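Side-chain contacts in aminotransferase (Paracoccus denitrificans, PDB 4GRX), which probably transfers amino groups from amines or omega-amino acids to carbonyl acceptors with pyridoxal phosphate, as a class III omega-aminotransferase: residues Q252-L255 and P256-K260; D219-R223 and E224-T228; S171-K175 and P176-V180. One frame throughout, in Å; residues are numbered along the deposited sequence.

Interaction 1: residues Q252-L255 and P256-K260; sequences QAIL and PILRK
R259 folds back along its own helix onto L255, one turn earlier. Its chain bends at chi3 (-86°), which swings the guanidinium back toward the preceding turn, where NH1 rests 3.4 Å from L255 CD2 and CB of the same leucine lies over one face of the group. The two side chains cross at a slant, and what meets is the leucine's aliphatic carbon and a flat charged group. Beneath them the main chain is joined by R259 N to L255 O, a 2.9 Å hydrogen bond. On the buried flank, I254 meets L258: CG2 of the isoleucine stands 4.0 Å from CD1 of the leucine.

P256 kinks the helix here. It has no N-H to offer Q252 O, and its CD sits 3.1 Å from that oxygen where a helical donor would lie. The bond from L258 N to I254 O is weak, and full helical bonding is back at R259 N to L255 O and at K260 N to P256 O, the latter 2.8 Å long. I257 CD1 lies near A253 O, one turn back.

Around this core, A253 and I257 lean on helix 206-224, I254 and L258 pack on F232 of strand 229-234, and L255 and L258 reach M265 of strand 265-268. Helix 250-260 is thus the helical arm of the beta-alpha-beta unit linking those two parallel strands.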
ATOM      1  N   GLN A 252     -13.522  28.514  -1.034  1.00 34.96           N
ATOM      2  CA  GLN A 252     -13.441  29.857  -0.486  1.00 36.40           C
ATOM      3  C   GLN A 252     -14.301  30.043   0.753  1.00 36.63           C
ATOM      4  O   GLN A 252     -13.882  30.727   1.676  1.00 37.48           O
ATOM      5  CB  GLN A 252     -13.771  30.901  -1.553  1.00 37.89           C
ATOM      6  CG  GLN A 252     -12.640  31.090  -2.556  1.00 38.41           C
ATOM      7  CD  GLN A 252     -12.422  29.877  -3.461  1.00 37.51           C
ATOM      8  OE1 GLN A 252     -13.360  29.120  -3.752  1.00 37.33           O
ATOM      9  NE2 GLN A 252     -11.179  29.683  -3.909  1.00 36.95           N
ATOM     10  N   ALA A 253     -15.492  29.449   0.775  1.00 36.12           N
ATOM     11  CA  ALA A 253     -16.337  29.472   1.980  0.83 36.15           C
ATOM     12  C   ALA A 253     -15.883  28.447   3.026  1.00 34.87           C
ATOM     13  O   ALA A 253     -16.006  28.690   4.227  1.00 35.12           O
ATOM     14  CB  ALA A 253     -17.794  29.236   1.623  0.78 36.22           C
ATOM     15  N   ILE A 254     -15.369  27.302   2.558  1.00 33.78           N
ATOM     16  CA  ILE A 254     -14.990  26.166   3.408  1.00 32.34           C
ATOM     17  C   ILE A 254     -13.709  26.381   4.216  1.00 31.95           C
ATOM     18  O   ILE A 254     -13.692  26.095   5.414  1.00 31.77           O
ATOM     19  CB  ILE A 254     -14.921  24.837   2.588  1.00 31.53           C
ATOM     20  CG1 ILE A 254     -16.331  24.285   2.366  1.00 31.63           C
ATOM     21  CG2 ILE A 254     -14.067  23.762   3.262  1.00 29.90           C
ATOM     22  CD1 ILE A 254     -16.973  23.688   3.595  1.00 30.86           C
ATOM     23  N   LEU A 255     -12.652  26.891   3.587  1.00 32.18           N
ATOM     24  CA  LEU A 255     -11.364  27.001   4.277  1.00 32.19           C
ATOM     25  C   LEU A 255     -11.280  27.887   5.514  1.00 33.21           C
ATOM     26  O   LEU A 255     -10.722  27.455   6.532  1.00 32.82           O
ATOM     27  CB  LEU A 255     -10.225  27.312   3.314  1.00 32.64           C
ATOM     28  CG  LEU A 255      -9.389  26.070   3.044  1.00 31.33           C
ATOM     29  CD1 LEU A 255     -10.099  25.186   2.036  1.00 30.88           C
ATOM     30  CD2 LEU A 255      -8.026  26.464   2.531  1.00 31.80           C
ATOM     31  N   PRO A 256     -11.832  29.119   5.452  1.00 34.85           N
ATOM     32  CA  PRO A 256     -11.779  29.992   6.634  1.00 35.97           C
ATOM     33  C   PRO A 256     -12.393  29.367   7.893  1.00 35.30           C
ATOM     34  O   PRO A 256     -11.856  29.548   8.986  1.00 34.98           O
ATOM     35  CB  PRO A 256     -12.579  31.215   6.191  1.00 37.46           C
ATOM     36  CG  PRO A 256     -12.332  31.264   4.723  1.00 37.82           C
ATOM     37  CD  PRO A 256     -12.447  29.823   4.314  1.00 35.99           C
ATOM     38  N   ILE A 257     -13.490  28.620   7.729  1.00 34.93           N
ATOM     39  CA  ILE A 257     -14.136  27.935   8.853  1.00 34.09           C
ATOM     40  C   ILE A 257     -13.147  26.933   9.445  1.00 32.83           C
ATOM     41  O   ILE A 257     -13.008  26.841  10.669  1.00 32.41           O
ATOM     42  CB  ILE A 257     -15.462  27.257   8.423  1.00 33.79           C
ATOM     43  CG1 ILE A 257     -16.452  28.303   7.884  1.00 35.17           C
ATOM     44  CG2 ILE A 257     -16.109  26.511   9.580  1.00 33.02           C
ATOM     45  CD1 ILE A 257     -17.613  27.724   7.101  1.00 34.93           C
ATOM     46  N   LEU A 258     -12.423  26.225   8.579  1.00 32.00           N
ATOM     47  CA  LEU A 258     -11.443  25.254   9.050  1.00 31.13           C
ATOM     48  C   LEU A 258     -10.248  25.917   9.733  1.00 32.65           C
ATOM     49  O   LEU A 258      -9.728  25.385  10.714  1.00 32.21           O
ATOM     50  CB  LEU A 258     -10.979  24.330   7.923  1.00 29.60           C
ATOM     51  CG  LEU A 258     -12.010  23.448   7.228  1.00 28.42           C
ATOM     52  CD1 LEU A 258     -11.338  22.743   6.073  1.00 27.66           C
ATOM     53  CD2 LEU A 258     -12.620  22.428   8.172  1.00 27.65           C
ATOM     54  N   ARG A 259      -9.812  27.070   9.220  1.00 35.13           N
ATOM     55  CA  ARG A 259      -8.763  27.857   9.896  1.00 37.24           C
ATOM     56  C   ARG A 259      -9.235  28.337  11.275  1.00 37.02           C
ATOM     57  O   ARG A 259      -8.542  28.144  12.272  1.00 36.82           O
ATOM     58  CB  ARG A 259      -8.251  29.019   9.018  1.00 40.57           C
ATOM     59  CG  ARG A 259      -7.441  28.540   7.813  1.00 43.07           C
ATOM     60  CD  ARG A 259      -6.614  29.635   7.135  1.00 47.51           C
ATOM     61  NE  ARG A 259      -7.367  30.414   6.128  1.00 50.63           N
ATOM     62  CZ  ARG A 259      -7.417  30.143   4.820  1.00 50.00           C
ATOM     63  NH1 ARG A 259      -6.765  29.095   4.308  1.00 48.40           N
ATOM     64  NH2 ARG A 259      -8.134  30.928   4.021  1.00 50.80           N
ATOM     65  N   LYS A 260     -10.428  28.927  11.327  1.00 37.14           N
ATOM     66  CA  LYS A 260     -11.046  29.366  12.584  1.00 37.57           C
ATOM     67  C   LYS A 260     -11.047  28.292  13.684  1.00 35.94           C
ATOM     68  O   LYS A 260     -10.710  28.588  14.816  1.00 36.63           O
ATOM     69  CB  LYS A 260     -12.468  29.869  12.330  1.00 38.49           C
ATOM     70  CG  LYS A 260     -13.168  30.461  13.540  1.00 40.27           C
ATOM     71  CD  LYS A 260     -14.635  30.714  13.230  1.00 41.56           C
ATOM     72  CE  LYS A 260     -15.430  31.079  14.474  1.00 42.72           C
ATOM     73  NZ  LYS A 260     -16.789  31.576  14.109  1.00 44.04           N
TER

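Interaction 2: residues D219-R223 and E224-T228; sequences DTITR and EGADT
The R223 guanidinium and the E224 carboxylate form a salt bridge in which a single oxygen, OE2, sits at the guanidinium edge, slightly out of its plane. NE at 2.9 Å and NH2 at 2.7 Å both give a hydrogen to E224 OE2, a side-on grip by two nitrogens on one atom. The carboxylate is turned nearly square to the guanidinium (80° between planes), and both donors come to OE2 on its anti side, away from OE1. OE1 is taken by K154, so the two carboxylate oxygens serve different cations.

This pair marks the C-terminal end of helix 206-224, closed by a glycine of positive phi. R223 has CG anti to the backbone N (chi1 -162°), which lays its arm beside the following residue, while E224 bends at chi2 and runs alongside it. E224 also lies side by side with T220, and both E224 and R223 touch I189 of strand 188-191.

The last helical bonds are E224 N to T220 O at 2.9 Å and G225 N to I221 O at 2.7 Å. At G225 the chain leaves the helix with phi 88°; a side chain at these backbone angles would collide with the carbonyl oxygen of E224, which explains the glycine. A short 3-10 turn, 226-228, then carries the chain to strand 229-234, with T228 N bonded to G225 O. The turn is tucked against the helix where A226 CB meets I221 CG2 at 4.1 Å.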
ATOM      1  N   ASP A 219     -22.136  23.716  11.711  1.00 30.25           N
ATOM      2  CA  ASP A 219     -23.042  22.945  12.546  1.00 29.84           C
ATOM      3  C   ASP A 219     -22.388  21.639  12.997  1.00 27.69           C
ATOM      4  O   ASP A 219     -22.483  21.257  14.171  1.00 27.74           O
ATOM      5  CB  ASP A 219     -24.341  22.655  11.795  1.00 31.36           C
ATOM      6  CG  ASP A 219     -25.250  23.886  11.659  1.00 34.15           C
ATOM      7  OD1 ASP A 219     -24.998  24.968  12.245  1.00 35.44           O
ATOM      8  OD2 ASP A 219     -26.261  23.758  10.954  1.00 35.60           O
ATOM      9  N   THR A 220     -21.712  20.964  12.078  1.00 25.50           N
ATOM     10  CA  THR A 220     -21.009  19.740  12.417  1.00 24.38           C
ATOM     11  C   THR A 220     -19.929  20.019  13.468  1.00 24.08           C
ATOM     12  O   THR A 220     -19.800  19.285  14.454  1.00 23.74           O
ATOM     13  CB  THR A 220     -20.387  19.108  11.170  1.00 23.62           C
ATOM     14  OG1 THR A 220     -21.425  18.874  10.225  1.00 23.96           O
ATOM     15  CG2 THR A 220     -19.709  17.780  11.498  1.00 22.81           C
ATOM     16  N   ILE A 221     -19.182  21.101  13.263  1.00 23.98           N
ATOM     17  CA  ILE A 221     -18.133  21.482  14.192  1.00 24.00           C
ATOM     18  C   ILE A 221     -18.710  21.800  15.577  1.00 24.98           C
ATOM     19  O   ILE A 221     -18.106  21.423  16.582  1.00 25.42           O
ATOM     20  CB  ILE A 221     -17.245  22.631  13.655  1.00 24.11           C
ATOM     21  CG1 ILE A 221     -16.406  22.133  12.478  1.00 23.16           C
ATOM     22  CG2 ILE A 221     -16.310  23.137  14.745  1.00 24.61           C
ATOM     23  CD1 ILE A 221     -15.755  23.238  11.683  1.00 23.90           C
ATOM     24  N   THR A 222     -19.862  22.483  15.618  1.00 25.20           N
ATOM     25  CA  THR A 222     -20.589  22.767  16.863  1.00 25.85           C
ATOM     26  C   THR A 222     -21.091  21.478  17.531  1.00 25.55           C
ATOM     27  O   THR A 222     -21.041  21.347  18.742  1.00 25.81           O
ATOM     28  CB  THR A 222     -21.778  23.729  16.596  1.00 26.52           C
ATOM     29  OG1 THR A 222     -21.282  24.962  16.071  1.00 27.10           O
ATOM     30  CG2 THR A 222     -22.568  24.026  17.854  1.00 27.31           C
ATOM     31  N   ARG A 223     -21.566  20.539  16.718  1.00 25.34           N
ATOM     32  CA  ARG A 223     -22.153  19.278  17.180  1.00 25.51           C
ATOM     33  C   ARG A 223     -21.071  18.398  17.825  1.00 24.61           C
ATOM     34  O   ARG A 223     -21.261  17.835  18.901  1.00 24.82           O
ATOM     35  CB  ARG A 223     -22.787  18.569  15.961  1.00 25.78           C
ATOM     36  CG  ARG A 223     -23.815  17.477  16.218  1.00 26.38           C
ATOM     37  CD  ARG A 223     -24.209  16.756  14.929  1.00 26.52           C
ATOM     38  NE  ARG A 223     -23.175  15.801  14.501  1.00 26.51           N
ATOM     39  CZ  ARG A 223     -22.767  15.611  13.237  1.00 26.12           C
ATOM     40  NH1 ARG A 223     -23.297  16.307  12.239  1.00 26.71           N
ATOM     41  NH2 ARG A 223     -21.808  14.730  12.973  1.00 24.96           N
ATOM     42  N   GLU A 224     -19.919  18.326  17.172  1.00 23.76           N
ATOM     43  CA  GLU A 224     -18.855  17.419  17.574  1.00 23.26           C
ATOM     44  C   GLU A 224     -17.880  18.087  18.541  1.00 23.71           C
ATOM     45  O   GLU A 224     -17.375  17.449  19.468  1.00 23.59           O
ATOM     46  CB  GLU A 224     -18.106  16.907  16.328  1.00 22.31           C
ATOM     47  CG  GLU A 224     -18.986  16.195  15.312  1.00 22.29           C
ATOM     48  CD  GLU A 224     -19.578  14.879  15.835  1.00 22.88           C
ATOM     49  OE1 GLU A 224     -18.879  14.166  16.595  1.00 23.18           O
ATOM     50  OE2 GLU A 224     -20.742  14.539  15.494  1.00 22.95           O
ATOM     51  N   GLY A 225     -17.612  19.374  18.309  1.00 24.31           N
ATOM     52  CA  GLY A 225     -16.567  20.108  19.023  1.00 24.62           C
ATOM     53  C   GLY A 225     -15.225  19.978  18.325  1.00 24.03           C
ATOM     54  O   GLY A 225     -14.717  18.865  18.127  1.00 23.38           O
ATOM     55  N   ALA A 226     -14.655  21.126  17.965  1.00 24.44           N
ATOM     56  CA  ALA A 226     -13.365  21.240  17.287  1.00 23.73           C
ATOM     57  C   ALA A 226     -12.228  20.427  17.928  1.00 23.43           C
ATOM     58  O   ALA A 226     -11.377  19.881  17.214  1.00 22.77           O
ATOM     59  CB  ALA A 226     -12.980  22.705  17.167  1.00 24.61           C
ATOM     60  N   ASP A 227     -12.234  20.326  19.256  1.00 23.78           N
ATOM     61  CA  ASP A 227     -11.221  19.556  19.973  1.00 23.75           C
ATOM     62  C   ASP A 227     -11.311  18.072  19.724  1.00 22.94           C
ATOM     63  O   ASP A 227     -10.435  17.330  20.183  1.00 23.12           O
ATOM     64  CB  ASP A 227     -11.295  19.794  21.477  1.00 24.73           C
ATOM     65  CG  ASP A 227     -10.828  21.179  21.872  1.00 26.36           C
ATOM     66  OD1 ASP A 227     -10.338  21.930  20.992  1.00 26.44           O
ATOM     67  OD2 ASP A 227     -10.956  21.522  23.069  1.00 27.43           O
ATOM     68  N   THR A 228     -12.352  17.625  19.019  1.00 22.12           N
ATOM     69  CA  THR A 228     -12.462  16.205  18.669  1.00 21.30           C
ATOM     70  C   THR A 228     -12.236  15.927  17.176  1.00 20.86           C
ATOM     71  O   THR A 228     -12.257  14.761  16.752  1.00 19.86           O
ATOM     72  CB  THR A 228     -13.802  15.582  19.127  1.00 21.21           C
ATOM     73  OG1 THR A 228     -14.880  16.097  18.333  1.00 21.34           O
ATOM     74  CG2 THR A 228     -14.060  15.849  20.608  1.00 21.54           C
TER

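Interaction 3: residues S171-K175 and P176-V180; sequences SMTGK and PYNSV
The loop after helix 167-172, together with the 3-10 turn 176-180, carries Y177 to the pocket of the bound delta-amino valeric acid, and K175 lies against its ring. K175 CB sits over one face of Y177, 3.9 Å from the ring centroid and 16° off the normal, a CH-pi contact. Farther out along the same arm, K175 CD touches the ring atom CE1 at 3.7 Å. The tyrosine can meet this lysine because its CG stands between the backbone N and the carbonyl carbon (chi1 64°), which folds the ring back over the preceding loop. The polar end of the lysine goes elsewhere, NZ bonding to A240 O.

T173 CG2 faces two groups, Y177 OH at 4.0 Å and N178 ND2 at 3.8 Å. Its hydroxyl bonds outside the contact, to S169 O among others. In the turn itself, P176 O accepts from both S179 OG (3.1 Å) and S179 N, while N178 N reaches K175 O only weakly. Y177 also packs on Y162 and on P330 of the second subunit.

Replacing Y177 by an alanine is likely to leave the K175 methylenes without their aromatic cover and to take from the pocket one of the side chains that touch the bound ligand. Since only aliphatic carbon of the lysine meets the ring, the contact is apolar in character and leaves the ammonium to its carbonyl partner.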
ATOM      1  N   SER A 171     -13.249   4.246   5.191  1.00 20.51           N
ATOM      2  CA  SER A 171     -14.146   4.969   6.098  1.00 19.94           C
ATOM      3  C   SER A 171     -14.215   6.418   5.647  1.00 20.21           C
ATOM      4  O   SER A 171     -15.212   7.117   5.870  1.00 19.68           O
ATOM      5  CB  SER A 171     -13.643   4.904   7.531  1.00 19.51           C
ATOM      6  OG  SER A 171     -13.626   3.575   8.004  1.00 19.50           O
ATOM      7  N   MET A 172     -13.146   6.850   4.980  1.00 20.45           N
ATOM      8  CA  MET A 172     -13.075   8.178   4.412  1.00 21.33           C
ATOM      9  C   MET A 172     -13.950   8.327   3.133  1.00 21.70           C
ATOM     10  O   MET A 172     -14.463   9.407   2.811  1.00 21.29           O
ATOM     11  CB  MET A 172     -11.616   8.499   4.145  1.00 22.20           C
ATOM     12  CG  MET A 172     -10.806   8.709   5.413  1.00 22.99           C
ATOM     13  SD  MET A 172      -9.246   9.495   4.981  1.00 25.54           S
ATOM     14  CE  MET A 172      -8.172   8.088   5.144  1.00 24.94           C
ATOM     15  N   THR A 173     -14.140   7.205   2.449  1.00 21.54           N
ATOM     16  CA  THR A 173     -14.825   7.139   1.178  1.00 21.57           C
ATOM     17  C   THR A 173     -16.338   7.142   1.394  1.00 21.53           C
ATOM     18  O   THR A 173     -16.868   6.331   2.134  1.00 21.74           O
ATOM     19  CB  THR A 173     -14.327   5.884   0.416  1.00 21.22           C
ATOM     20  OG1 THR A 173     -12.966   6.116  -0.002  1.00 21.49           O
ATOM     21  CG2 THR A 173     -15.218   5.534  -0.775  1.00 20.73           C
ATOM     22  N   GLY A 174     -17.039   8.058   0.752  1.00 21.76           N
ATOM     23  CA  GLY A 174     -18.465   8.179   1.007  1.00 22.37           C
ATOM     24  C   GLY A 174     -19.304   7.475  -0.034  1.00 23.37           C
ATOM     25  O   GLY A 174     -19.830   8.126  -0.924  1.00 24.11           O
ATOM     26  N   LYS A 175     -19.452   6.156   0.105  1.00 23.56           N
ATOM     27  CA  LYS A 175     -20.127   5.299  -0.882  1.00 24.74           C
ATOM     28  C   LYS A 175     -20.954   4.181  -0.204  1.00 24.34           C
ATOM     29  O   LYS A 175     -20.471   3.555   0.750  1.00 23.60           O
ATOM     30  CB  LYS A 175     -19.086   4.607  -1.773  1.00 25.72           C
ATOM     31  CG  LYS A 175     -18.270   5.507  -2.666  1.00 26.90           C
ATOM     32  CD  LYS A 175     -18.725   5.376  -4.099  1.00 28.98           C
ATOM     33  CE  LYS A 175     -18.201   6.534  -4.922  1.00 31.11           C
ATOM     34  NZ  LYS A 175     -18.306   6.265  -6.393  1.00 34.73           N
ATOM     35  N   PRO A 176     -22.164   3.873  -0.733  1.00 24.11           N
ATOM     36  CA  PRO A 176     -22.957   2.848  -0.057  0.83 23.76           C
ATOM     37  C   PRO A 176     -22.234   1.512   0.132  1.00 23.19           C
ATOM     38  O   PRO A 176     -22.494   0.821   1.115  1.00 23.51           O
ATOM     39  CB  PRO A 176     -24.169   2.665  -0.985  0.83 24.61           C
ATOM     40  CG  PRO A 176     -24.237   3.921  -1.785  0.50 24.73           C
ATOM     41  CD  PRO A 176     -22.815   4.334  -1.976  1.00 24.14           C
ATOM     42  N   TYR A 177     -21.336   1.150  -0.775  1.00 22.88           N
ATOM     43  CA  TYR A 177     -20.798  -0.207  -0.783  1.00 23.27           C
ATOM     44  C   TYR A 177     -19.893  -0.596   0.392  1.00 22.85           C
ATOM     45  O   TYR A 177     -19.697  -1.793   0.650  1.00 23.82           O
ATOM     46  CB  TYR A 177     -20.127  -0.553  -2.115  1.00 24.00           C
ATOM     47  CG  TYR A 177     -18.912   0.277  -2.459  1.00 24.07           C
ATOM     48  CD1 TYR A 177     -18.877   1.039  -3.635  1.00 24.19           C
ATOM     49  CD2 TYR A 177     -17.778   0.289  -1.624  1.00 23.32           C
ATOM     50  CE1 TYR A 177     -17.765   1.785  -3.962  1.00 24.03           C
ATOM     51  CE2 TYR A 177     -16.665   1.035  -1.947  1.00 22.92           C
ATOM     52  CZ  TYR A 177     -16.663   1.780  -3.110  1.00 23.60           C
ATOM     53  OH  TYR A 177     -15.549   2.533  -3.431  1.00 24.16           O
ATOM     54  N   ASN A 178     -19.364   0.381   1.127  1.00 21.45           N
ATOM     55  CA  ASN A 178     -18.545   0.047   2.294  1.00 20.37           C
ATOM     56  C   ASN A 178     -19.295  -0.566   3.490  1.00 20.17           C
ATOM     57  O   ASN A 178     -18.685  -1.011   4.472  1.00 19.63           O
ATOM     58  CB  ASN A 178     -17.649   1.219   2.670  1.00 19.68           C
ATOM     59  CG  ASN A 178     -16.455   1.332   1.733  1.00 20.04           C
ATOM     60  OD1 ASN A 178     -15.872   0.311   1.334  1.00 20.21           O
ATOM     61  ND2 ASN A 178     -16.085   2.565   1.368  1.00 19.60           N
ATOM     62  N   SER A 179     -20.621  -0.622   3.393  1.00 20.32           N
ATOM     63  CA  SER A 179     -21.410  -1.278   4.421  1.00 20.26           C
ATOM     64  C   SER A 179     -21.178  -2.790   4.421  1.00 20.10           C
ATOM     65  O   SER A 179     -21.420  -3.441   5.424  1.00 20.02           O
ATOM     66  CB  SER A 179     -22.882  -0.980   4.215  1.00 21.15           C
ATOM     67  OG  SER A 179     -23.277  -1.479   2.959  1.00 22.16           O
ATOM     68  N   VAL A 180     -20.708  -3.340   3.302  1.00 19.92           N
ATOM     69  CA  VAL A 180     -20.429  -4.783   3.230  1.00 20.26           C
ATOM     70  C   VAL A 180     -19.220  -5.193   4.069  1.00 19.70           C
ATOM     71  O   VAL A 180     -19.011  -6.381   4.324  1.00 20.13           O
ATOM     72  CB  VAL A 180     -20.273  -5.306   1.780  1.00 20.77           C
ATOM     73  CG1 VAL A 180     -21.536  -5.030   0.981  1.00 21.32           C
ATOM     74  CG2 VAL A 180     -19.010  -4.741   1.095  1.00 20.04           C
TER

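In the fold
From the N terminus the three local contacts follow in series, interaction 3 first, then 2, then 1, and none nests in or crosses another. Interactions 3 and 2 sit at turns that follow helices 167-172 and 206-224, while interaction 1 lies within helix 250-260 and closes no loop. Interaction 3 lies at the ligand pocket and the subunit boundary, about 22 Å from interaction 2 between centres. Strand 188-191 lies between them in the chain and is touched by side chains from both. Interaction 2 ends helix 206-224 before strand 229-234, which leads on to the helix of interaction 1. There the two helices meet, I257 CG2 lying 3.9 Å from I221 CD1, on the seven-stranded sheet of the fold-type I aminotransferase domain.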